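Local coordinates for protein epoxide hydrolase (Aspergillus niger, PDB 3G02) that probably hydrolyses epoxides to diols, as an alpha/beta-hydrolase-fold enzyme evolved in the laboratory for higher enantioselectivity, at residues A[213-218]-A[383-388]; A[339-344]-A[356-361]; A[366-371]-A[389-394]. The protein carries 9 engineered substitutions. One frame throughout, in Å; residues are numbered along the deposited sequence. Where two conformers were deposited one is given.

Contact 1 of 3, residues A[213-218]-A[383-388]. Engineered in segment 213-218: Phe216 (natural residue Leu), Asn218 (natural residue Ala). With FMT (formic acid), chain D.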
loop_
_atom_site.group_PDB
_atom_site.type_symbol
_atom_site.label_atom_id
_atom_site.label_comp_id
_atom_site.label_asym_id
_atom_site.label_seq_id
_atom_site.Cartn_x
_atom_site.Cartn_y
_atom_site.Cartn_z
ATOM N N HIS A 213 -25.050 -18.979 3.517
ATOM C CA HIS A 213 -24.016 -19.815 2.920
ATOM C C HIS A 213 -22.814 -18.942 2.572
ATOM O O HIS A 213 -22.964 -17.904 1.918
ATOM C CB HIS A 213 -24.520 -20.529 1.665
ATOM C CG HIS A 213 -23.459 -21.315 0.960
ATOM N ND1 HIS A 213 -22.574 -20.741 0.071
ATOM C CD2 HIS A 213 -23.134 -22.628 1.019
ATOM C CE1 HIS A 213 -21.750 -21.666 -0.386
ATOM N NE2 HIS A 213 -22.068 -22.821 0.173
ATOM N N LEU A 214 -21.633 -19.372 3.012
ATOM C CA LEU A 214 -20.386 -18.645 2.755
ATOM C C LEU A 214 -19.359 -19.507 2.034
ATOM O O LEU A 214 -19.327 -20.724 2.206
ATOM C CB LEU A 214 -19.771 -18.148 4.066
ATOM C CG LEU A 214 -20.620 -17.314 5.029
ATOM C CD1 LEU A 214 -19.783 -16.939 6.248
ATOM C CD2 LEU A 214 -21.181 -16.072 4.352
ATOM N N ASN A 215 -18.512 -18.869 1.227
ATOM C CA ASN A 215 -17.327 -19.544 0.690
ATOM C C ASN A 215 -16.027 -18.887 1.164
ATOM O O ASN A 215 -14.963 -19.086 0.571
ATOM C CB ASN A 215 -17.372 -19.661 -0.840
ATOM C CG ASN A 215 -17.390 -18.313 -1.534
ATOM O OD1 ASN A 215 -16.355 -17.817 -1.980
ATOM N ND2 ASN A 215 -18.565 -17.717 -1.629
ATOM N N PHE A 216 -16.128 -18.120 2.247
ATOM C CA PHE A 216 -14.995 -17.399 2.808
ATOM C C PHE A 216 -15.283 -17.094 4.267
ATOM O O PHE A 216 -16.390 -16.674 4.601
ATOM C CB PHE A 216 -14.798 -16.090 2.032
ATOM C CG PHE A 216 -13.560 -15.324 2.417
ATOM C CD1 PHE A 216 -12.359 -15.537 1.744
ATOM C CD2 PHE A 216 -13.603 -14.368 3.429
ATOM C CE1 PHE A 216 -11.212 -14.818 2.090
ATOM C CE2 PHE A 216 -12.458 -13.654 3.783
ATOM C CZ PHE A 216 -11.266 -13.876 3.106
ATOM N N CYS A 217 -14.293 -17.313 5.128
ATOM C CA CYS A 217 -14.394 -16.928 6.535
ATOM C C CYS A 217 -13.108 -16.254 6.987
ATOM O O CYS A 217 -12.025 -16.814 6.841
ATOM C CB CYS A 217 -14.712 -18.136 7.423
ATOM S SG CYS A 217 -14.945 -17.695 9.177
ATOM N N ASN A 218 -13.255 -15.053 7.545
ATOM C CA ASN A 218 -12.141 -14.171 7.897
ATOM C C ASN A 218 -11.600 -14.376 9.321
ATOM O O ASN A 218 -10.748 -13.614 9.787
ATOM C CB ASN A 218 -12.585 -12.711 7.703
ATOM C CG ASN A 218 -11.417 -11.743 7.580
ATOM O OD1 ASN A 218 -11.494 -10.600 8.044
ATOM N ND2 ASN A 218 -10.338 -12.186 6.941
ATOM N N ARG A 383 -19.843 -23.673 -11.457
ATOM C CA ARG A 383 -20.678 -24.870 -11.356
ATOM C C ARG A 383 -20.690 -25.438 -9.941
ATOM O O ARG A 383 -21.748 -25.781 -9.411
ATOM C CB ARG A 383 -20.228 -25.933 -12.356
ATOM C CG ARG A 383 -20.677 -25.638 -13.771
ATOM C CD ARG A 383 -20.152 -26.662 -14.769
ATOM N NE ARG A 383 -20.814 -26.517 -16.065
ATOM C CZ ARG A 383 -20.503 -25.597 -16.976
ATOM N NH1 ARG A 383 -19.533 -24.721 -16.746
ATOM N NH2 ARG A 383 -21.171 -25.550 -18.121
ATOM N N GLU A 384 -19.511 -25.514 -9.334
ATOM C CA GLU A 384 -19.364 -26.045 -7.984
ATOM C C GLU A 384 -20.081 -25.172 -6.956
ATOM O O GLU A 384 -20.809 -25.679 -6.099
ATOM C CB GLU A 384 -17.882 -26.191 -7.619
ATOM C CG GLU A 384 -17.173 -27.362 -8.297
ATOM C CD GLU A 384 -16.774 -27.094 -9.746
ATOM O OE1 GLU A 384 -16.854 -25.935 -10.221
ATOM O OE2 GLU A 384 -16.372 -28.064 -10.420
ATOM N N LEU A 385 -19.886 -23.859 -7.047
ATOM C CA LEU A 385 -20.519 -22.948 -6.101
ATOM C C LEU A 385 -22.044 -22.960 -6.251
ATOM O O LEU A 385 -22.769 -23.002 -5.254
ATOM C CB LEU A 385 -19.951 -21.529 -6.241
ATOM C CG LEU A 385 -20.354 -20.538 -5.135
ATOM C CD1 LEU A 385 -19.880 -21.007 -3.750
ATOM C CD2 LEU A 385 -19.843 -19.134 -5.433
ATOM N N LYS A 386 -22.517 -22.939 -7.497
ATOM C CA LYS A 386 -23.949 -23.038 -7.788
ATOM C C LYS A 386 -24.551 -24.326 -7.231
ATOM O O LYS A 386 -25.609 -24.300 -6.604
ATOM C CB LYS A 386 -24.200 -22.952 -9.295
ATOM C CG LYS A 386 -25.642 -23.212 -9.702
ATOM C CD LYS A 386 -25.848 -22.946 -11.172
ATOM C CE LYS A 386 -27.158 -23.545 -11.660
ATOM N NZ LYS A 386 -27.126 -25.034 -11.603
ATOM N N THR A 387 -23.876 -25.445 -7.474
ATOM C CA THR A 387 -24.348 -26.748 -7.007
ATOM C C THR A 387 -24.418 -26.799 -5.484
ATOM O O THR A 387 -25.401 -27.291 -4.923
ATOM C CB THR A 387 -23.468 -27.885 -7.571
ATOM O OG1 THR A 387 -23.623 -27.929 -8.995
ATOM C CG2 THR A 387 -23.853 -29.243 -6.985
ATOM N N ASP A 388 -23.387 -26.276 -4.820
ATOM C CA ASP A 388 -23.368 -26.211 -3.357
ATOM C C ASP A 388 -24.500 -25.351 -2.814
ATOM O O ASP A 388 -25.197 -25.757 -1.883
ATOM C CB ASP A 388 -22.036 -25.661 -2.850
ATOM C CG ASP A 388 -20.891 -26.639 -3.016
ATOM O OD1 ASP A 388 -21.099 -27.743 -3.573
ATOM O OD2 ASP A 388 -19.770 -26.288 -2.589
HETATM C C FMT D . -16.992 -14.032 7.766
HETATM O O1 FMT D . -15.898 -13.830 7.240
HETATM O O2 FMT D . -17.174 -14.848 8.671
#

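Contact 2 of 3, residues A[339-344]-A[356-361]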
loop_
_atom_site.group_PDB
_atom_site.type_symbol
_atom_site.label_atom_id
_atom_site.label_comp_id
_atom_site.label_asym_id
_atom_site.label_seq_id
_atom_site.Cartn_x
_atom_site.Cartn_y
_atom_site.Cartn_z
ATOM N N LYS A 339 -28.652 -19.297 12.891
ATOM C CA LYS A 339 -29.460 -19.798 11.778
ATOM C C LYS A 339 -28.682 -20.848 10.975
ATOM O O LYS A 339 -27.461 -20.940 11.116
ATOM C CB LYS A 339 -29.887 -18.634 10.885
ATOM C CG LYS A 339 -30.862 -17.692 11.568
ATOM C CD LYS A 339 -30.829 -16.331 10.943
ATOM C CE LYS A 339 -31.564 -15.321 11.804
ATOM N NZ LYS A 339 -31.376 -13.954 11.262
ATOM N N PRO A 340 -29.386 -21.655 10.150
ATOM C CA PRO A 340 -28.694 -22.632 9.306
ATOM C C PRO A 340 -27.549 -21.985 8.527
ATOM O O PRO A 340 -27.751 -20.982 7.838
ATOM C CB PRO A 340 -29.793 -23.117 8.361
ATOM C CG PRO A 340 -31.041 -22.978 9.159
ATOM C CD PRO A 340 -30.850 -21.723 9.967
ATOM N N PHE A 341 -26.364 -22.570 8.672
ATOM C CA PHE A 341 -25.117 -21.995 8.181
ATOM C C PHE A 341 -24.421 -23.047 7.327
ATOM O O PHE A 341 -24.294 -24.203 7.730
ATOM C CB PHE A 341 -24.271 -21.570 9.394
ATOM C CG PHE A 341 -22.877 -21.095 9.069
ATOM C CD1 PHE A 341 -22.620 -20.276 7.972
ATOM C CD2 PHE A 341 -21.824 -21.428 9.912
ATOM C CE1 PHE A 341 -21.320 -19.842 7.704
ATOM C CE2 PHE A 341 -20.531 -20.990 9.657
ATOM C CZ PHE A 341 -20.279 -20.195 8.547
ATOM N N GLY A 342 -24.011 -22.642 6.125
ATOM C CA GLY A 342 -23.347 -23.535 5.184
ATOM C C GLY A 342 -22.042 -22.947 4.698
ATOM O O GLY A 342 -21.876 -21.724 4.675
ATOM N N PHE A 343 -21.110 -23.819 4.325
ATOM C CA PHE A 343 -19.802 -23.381 3.862
ATOM C C PHE A 343 -19.287 -24.194 2.683
ATOM O O PHE A 343 -19.398 -25.422 2.666
ATOM C CB PHE A 343 -18.787 -23.410 5.004
ATOM C CG PHE A 343 -17.580 -22.550 4.752
ATOM C CD1 PHE A 343 -17.591 -21.199 5.097
ATOM C CD2 PHE A 343 -16.440 -23.082 4.154
ATOM C CE1 PHE A 343 -16.482 -20.398 4.856
ATOM C CE2 PHE A 343 -15.331 -22.282 3.904
ATOM C CZ PHE A 343 -15.355 -20.940 4.262
ATOM N N SER A 344 -18.725 -23.488 1.701
ATOM C CA SER A 344 -18.013 -24.110 0.588
ATOM C C SER A 344 -16.535 -23.749 0.664
ATOM O O SER A 344 -16.167 -22.571 0.596
ATOM C CB SER A 344 -18.595 -23.669 -0.755
ATOM O OG SER A 344 -19.895 -24.192 -0.947
ATOM N N SER A 356 -13.499 -27.566 11.308
ATOM C CA SER A 356 -13.616 -27.559 12.772
ATOM C C SER A 356 -13.478 -26.161 13.387
ATOM O O SER A 356 -13.934 -25.923 14.507
ATOM C CB SER A 356 -12.606 -28.521 13.400
ATOM O OG SER A 356 -11.279 -28.108 13.142
ATOM N N TRP A 357 -12.845 -25.247 12.656
ATOM C CA TRP A 357 -12.744 -23.857 13.090
ATOM C C TRP A 357 -14.001 -23.096 12.686
ATOM O O TRP A 357 -14.586 -22.381 13.494
ATOM C CB TRP A 357 -11.510 -23.195 12.483
ATOM C CG TRP A 357 -10.212 -23.536 13.162
ATOM C CD1 TRP A 357 -9.956 -24.606 13.979
ATOM C CD2 TRP A 357 -8.981 -22.818 13.046
ATOM N NE1 TRP A 357 -8.643 -24.583 14.393
ATOM C CE2 TRP A 357 -8.023 -23.495 13.834
ATOM C CE3 TRP A 357 -8.596 -21.651 12.366
ATOM C CZ2 TRP A 357 -6.702 -23.050 13.956
ATOM C CZ3 TRP A 357 -7.283 -21.210 12.486
ATOM C CH2 TRP A 357 -6.351 -21.911 13.274
ATOM N N ILE A 358 -14.417 -23.267 11.432
ATOM C CA ILE A 358 -15.628 -22.629 10.916
ATOM C C ILE A 358 -16.862 -23.036 11.734
ATOM O O ILE A 358 -17.750 -22.219 11.987
ATOM C CB ILE A 358 -15.818 -22.946 9.410
ATOM C CG1 ILE A 358 -14.640 -22.382 8.608
ATOM C CG2 ILE A 358 -17.146 -22.393 8.889
ATOM C CD1 ILE A 358 -14.441 -23.019 7.254
ATOM N N ALA A 359 -16.886 -24.296 12.167
ATOM C CA ALA A 359 -17.983 -24.836 12.974
ATOM C C ALA A 359 -18.187 -24.113 14.310
ATOM O O ALA A 359 -19.292 -24.121 14.858
ATOM C CB ALA A 359 -17.780 -26.328 13.201
ATOM N N THR A 360 -17.130 -23.484 14.825
ATOM C CA THR A 360 -17.215 -22.748 16.093
ATOM C C THR A 360 -17.913 -21.397 15.932
ATOM O O THR A 360 -18.215 -20.726 16.921
ATOM C CB THR A 360 -15.822 -22.496 16.728
ATOM O OG1 THR A 360 -15.103 -21.529 15.950
ATOM C CG2 THR A 360 -15.015 -23.781 16.827
ATOM N N THR A 361 -18.160 -21.004 14.683
ATOM C CA THR A 361 -18.658 -19.664 14.374
ATOM C C THR A 361 -20.126 -19.630 13.941
ATOM O O THR A 361 -20.678 -18.560 13.662
ATOM C CB THR A 361 -17.794 -18.979 13.290
ATOM O OG1 THR A 361 -18.105 -19.533 12.006
ATOM C CG2 THR A 361 -16.314 -19.161 13.575
#

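Contact 3 of 3, residues A[366-371]-A[389-394]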
loop_
_atom_site.group_PDB
_atom_site.type_symbol
_atom_site.label_atom_id
_atom_site.label_comp_id
_atom_site.label_asym_id
_atom_site.label_seq_id
_atom_site.Cartn_x
_atom_site.Cartn_y
_atom_site.Cartn_z
ATOM N N PHE A 366 -24.029 -27.611 6.920
ATOM C CA PHE A 366 -23.698 -27.910 5.532
ATOM C C PHE A 366 -22.254 -27.504 5.270
ATOM O O PHE A 366 -21.872 -26.358 5.507
ATOM C CB PHE A 366 -24.662 -27.156 4.611
ATOM C CG PHE A 366 -24.417 -27.365 3.140
ATOM C CD1 PHE A 366 -23.491 -26.580 2.452
ATOM C CD2 PHE A 366 -25.148 -28.312 2.431
ATOM C CE1 PHE A 366 -23.280 -26.757 1.091
ATOM C CE2 PHE A 366 -24.942 -28.496 1.067
ATOM C CZ PHE A 366 -24.009 -27.717 0.397
ATOM N N PHE A 367 -21.455 -28.455 4.800
ATOM C CA PHE A 367 -20.064 -28.197 4.452
ATOM C C PHE A 367 -19.692 -28.986 3.209
ATOM O O PHE A 367 -20.007 -30.172 3.098
ATOM C CB PHE A 367 -19.132 -28.565 5.612
ATOM C CG PHE A 367 -17.691 -28.194 5.380
ATOM C CD1 PHE A 367 -17.210 -26.944 5.758
ATOM C CD2 PHE A 367 -16.811 -29.096 4.786
ATOM C CE1 PHE A 367 -15.876 -26.595 5.544
ATOM C CE2 PHE A 367 -15.477 -28.757 4.569
ATOM C CZ PHE A 367 -15.010 -27.505 4.951
ATOM N N ARG A 368 -19.029 -28.316 2.272
ATOM C CA ARG A 368 -18.516 -28.972 1.074
ATOM C C ARG A 368 -17.078 -28.548 0.820
ATOM O O ARG A 368 -16.774 -27.351 0.793
ATOM C CB ARG A 368 -19.370 -28.639 -0.156
ATOM C CG ARG A 368 -20.818 -29.110 -0.098
ATOM C CD ARG A 368 -20.979 -30.575 -0.490
ATOM N NE ARG A 368 -22.388 -30.977 -0.548
ATOM C CZ ARG A 368 -23.103 -31.393 0.498
ATOM N NH1 ARG A 368 -22.558 -31.469 1.707
ATOM N NH2 ARG A 368 -24.374 -31.735 0.334
ATOM N N ASP A 369 -16.212 -29.548 0.657
ATOM C CA ASP A 369 -14.822 -29.373 0.242
ATOM C C ASP A 369 -14.726 -29.438 -1.275
ATOM O O ASP A 369 -15.572 -30.059 -1.929
ATOM C CB ASP A 369 -13.950 -30.491 0.826
ATOM C CG ASP A 369 -13.404 -30.164 2.203
ATOM O OD1 ASP A 369 -12.935 -29.024 2.415
ATOM O OD2 ASP A 369 -13.423 -31.059 3.071
ATOM N N HIS A 370 -13.698 -28.804 -1.836
ATOM C CA HIS A 370 -13.401 -28.958 -3.251
ATOM C C HIS A 370 -11.911 -29.133 -3.463
ATOM O O HIS A 370 -11.101 -28.610 -2.694
ATOM C CB HIS A 370 -13.959 -27.782 -4.049
ATOM C CG HIS A 370 -15.446 -27.665 -3.958
ATOM N ND1 HIS A 370 -16.300 -28.436 -4.716
ATOM C CD2 HIS A 370 -16.233 -26.903 -3.162
ATOM C CE1 HIS A 370 -17.549 -28.137 -4.408
ATOM N NE2 HIS A 370 -17.536 -27.210 -3.467
ATOM N N ALA A 371 -11.565 -29.894 -4.497
ATOM C CA ALA A 371 -10.179 -30.246 -4.784
ATOM C C ALA A 371 -9.409 -29.112 -5.452
ATOM O O ALA A 371 -8.179 -29.053 -5.361
ATOM C CB ALA A 371 -10.124 -31.499 -5.645
ATOM N N LEU A 389 -24.685 -24.170 -3.400
ATOM C CA LEU A 389 -25.748 -23.262 -2.962
ATOM C C LEU A 389 -27.112 -23.920 -3.099
ATOM O O LEU A 389 -27.918 -23.874 -2.170
ATOM C CB LEU A 389 -25.718 -21.935 -3.731
ATOM C CG LEU A 389 -26.850 -20.934 -3.436
ATOM C CD1 LEU A 389 -26.830 -20.458 -1.975
ATOM C CD2 LEU A 389 -26.797 -19.749 -4.396
ATOM N N THR A 390 -27.355 -24.532 -4.257
ATOM C CA THR A 390 -28.624 -25.209 -4.531
ATOM C C THR A 390 -28.884 -26.316 -3.511
ATOM O O THR A 390 -29.980 -26.403 -2.952
ATOM C CB THR A 390 -28.653 -25.782 -5.958
ATOM O OG1 THR A 390 -28.478 -24.719 -6.901
ATOM C CG2 THR A 390 -29.984 -26.467 -6.232
ATOM N N ALA A 391 -27.870 -27.142 -3.257
ATOM C CA ALA A 391 -27.974 -28.215 -2.264
ATOM C C ALA A 391 -28.247 -27.665 -0.865
ATOM O O ALA A 391 -29.042 -28.235 -0.109
ATOM C CB ALA A 391 -26.722 -29.075 -2.273
ATOM N N PHE A 392 -27.599 -26.550 -0.528
ATOM C CA PHE A 392 -27.779 -25.909 0.775
ATOM C C PHE A 392 -29.219 -25.429 0.966
ATOM O O PHE A 392 -29.823 -25.679 2.013
ATOM C CB PHE A 392 -26.787 -24.750 0.940
ATOM C CG PHE A 392 -26.990 -23.940 2.197
ATOM C CD1 PHE A 392 -26.648 -24.459 3.443
ATOM C CD2 PHE A 392 -27.514 -22.651 2.129
ATOM C CE1 PHE A 392 -26.834 -23.708 4.604
ATOM C CE2 PHE A 392 -27.705 -21.896 3.280
ATOM C CZ PHE A 392 -27.362 -22.424 4.519
ATOM N N VAL A 393 -29.763 -24.753 -0.045
ATOM C CA VAL A 393 -31.135 -24.243 0.003
ATOM C C VAL A 393 -32.129 -25.398 0.132
ATOM O O VAL A 393 -33.043 -25.347 0.956
ATOM C CB VAL A 393 -31.480 -23.368 -1.232
ATOM C CG1 VAL A 393 -32.928 -22.901 -1.172
ATOM C CG2 VAL A 393 -30.542 -22.164 -1.330
ATOM N N GLU A 394 -31.931 -26.441 -0.673
ATOM C CA GLU A 394 -32.785 -27.631 -0.627
ATOM C C GLU A 394 -32.804 -28.266 0.762
ATOM O O GLU A 394 -33.850 -28.733 1.222
ATOM C CB GLU A 394 -32.348 -28.655 -1.679
ATOM C CG GLU A 394 -32.711 -28.263 -3.106
ATOM C CD GLU A 394 -32.134 -29.201 -4.155
ATOM O OE1 GLU A 394 -31.366 -30.122 -3.794
ATOM O OE2 GLU A 394 -32.445 -29.013 -5.350
#

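Contact 1 of 3, residues A[213-218]-A[383-388]
The imidazole of His213 meets Leu385 at its edge: methyl CD1 of the leucine lies near the ring plane, 3.9 Å from His213 CE1. Asp388 approaches the same ring obliquely, its CB 4.1 Å from His213 NE2, with carboxylate and imidazole planes 63° apart. With chi1 at 176°, His213 CG stands opposite the backbone N, and the ring extends from strand 209-214 toward helix 382-396. Leu385 CD1 also packs against Asn215, 4.1 Å from its CB, where the two side chains cross at about a right angle. One methyl group thus touches both polar side chains. No hydrogen bond spans the segments. Several of the polar atoms find partners outside them: Gln190 OE1 takes bonds with His213 ND1 and Asn215 ND2, while Ser344 OG bonds both His213 NE2 and Asp388 OD2, the latter also held by His370. At the far end of 213-218, a formic acid molecule, probably from the crystallisation liquor, accepts a 2.9 Å bond at O1 from the backbone N of Asn218, an engineered residue. Asn215 lies about 7 Å, side chain to side chain, from Asp193, the predicted nucleophile of this alpha/beta hydrolase. His213 NE2 and Asp388 OD2, 5.0 Å apart, do not meet directly, so the Ser344 hydroxyl links them across an otherwise apolar contact; the nearby carboxylate may still favour a protonated imidazole.

Contact 2 of 3, residues A[339-344]-A[356-361]
Ile358 packs on two aromatic rings of strand 340-345, and its two branches divide the work. Methyl CD1 sits over one face of Phe343, 3.6 Å from the ring centroid and only 15° off the ring normal, which defines a CH-pi contact. The closest ring atom is Phe343 CE2, 3.5 Å from Ile358 CD1, so the methyl is shifted somewhat toward the rim. The other branch, CG2, turns to Phe341 and lies 3.7 Å from its CE2, approaching obliquely to that ring. A chi1 of -62° sets Ile358 CG1 opposite the carbonyl carbon and CG2 opposite the backbone N, spreading the branches over two phenylalanines on the same face of the strand, either side of Gly342. This is the tight part of the contact. Thr361 adds a smaller touch, its OG1 standing 3.7 Å from Phe341 CE2, again obliquely. That hydroxyl is fixed by a 2.7 Å bond from Thr361 OG1 to Ile358 O, in the carbonyl plane and on a lone pair; the same carbonyl oxygen accepts Thr361 N and lies at the edge of the Phe341 ring, in its plane. Looser is the side formed by Ala359 and Thr360, both partly exposed, whose CB atoms point away from the strand. The contact belongs to a beta-alpha-beta unit of the alpha/beta hydrolase sheet: short helix 355-358 connects strands 340-345 and 362-369, and Leu364 of the latter touches Phe341, Phe343 and Ala359. On the other flank, Leu214 of strand 209-214 packs against both phenylalanines.

Contact 3 of 3, residues A[366-371]-A[389-394]
Phe366 and Phe392 join the last strand of the alpha/beta hydrolase sheet to helix 382-396, which comes later in the chain, beyond short helix 377-380. The segment axes run nearly antiparallel, at 161°, and approach to 9.6 Å. The aromatic interaction is an offset edge-to-face pair: the edge of Phe392 is directed at the face of Phe366, with centroids 5.5 Å apart and planes at 68°. A CH-pi contact reinforces it, since Phe392 CB stands over the centre of the Phe366 ring, 3.9 Å from the centroid and 4° off the normal. This perch follows from the first torsion of Phe366, which swings CG away from the backbone N and extends the ring toward the helix. Apolar packing adds Ala391, whose CB lies 3.8 Å from Phe366 CE2. Among polar groups, the Arg368 guanidinium lays one face over Phe366 CE2, which is offset toward its rim. Arg368 NH1 donates to Phe367 O at 3.2 Å, from above the carbonyl plane rather than along a lone pair. Back at the aromatic pair, Phe392 CD1 makes the closest approach, 3.5 Å from Phe366 CB, which lies at the edge of the Phe392 ring and near its plane.

Overall arrangement
All three contacts gather around strands 209-214, 340-345 and 362-369, neighbours in the sheet. Contacts 1 and 3 share helix 382-396 and have centres 7 Å apart; contact 2 uses helix 355-358 instead, about 12 Å between centres from either. Contacts 1 and 2 are buried, whereas contact 3 is only partly so. Their chemistry follows distance from the predicted active site rather than burial: contact 1, the nearest, places an apolar methyl among polar groups, while contacts 2 and 3 are chiefly aromatic. Asp388 of contact 1 bonds residues of both others, and the backbone joins contacts 2 and 3, Phe343 N lying 2.9 Å from Phe366 O, a probable hydrogen bond.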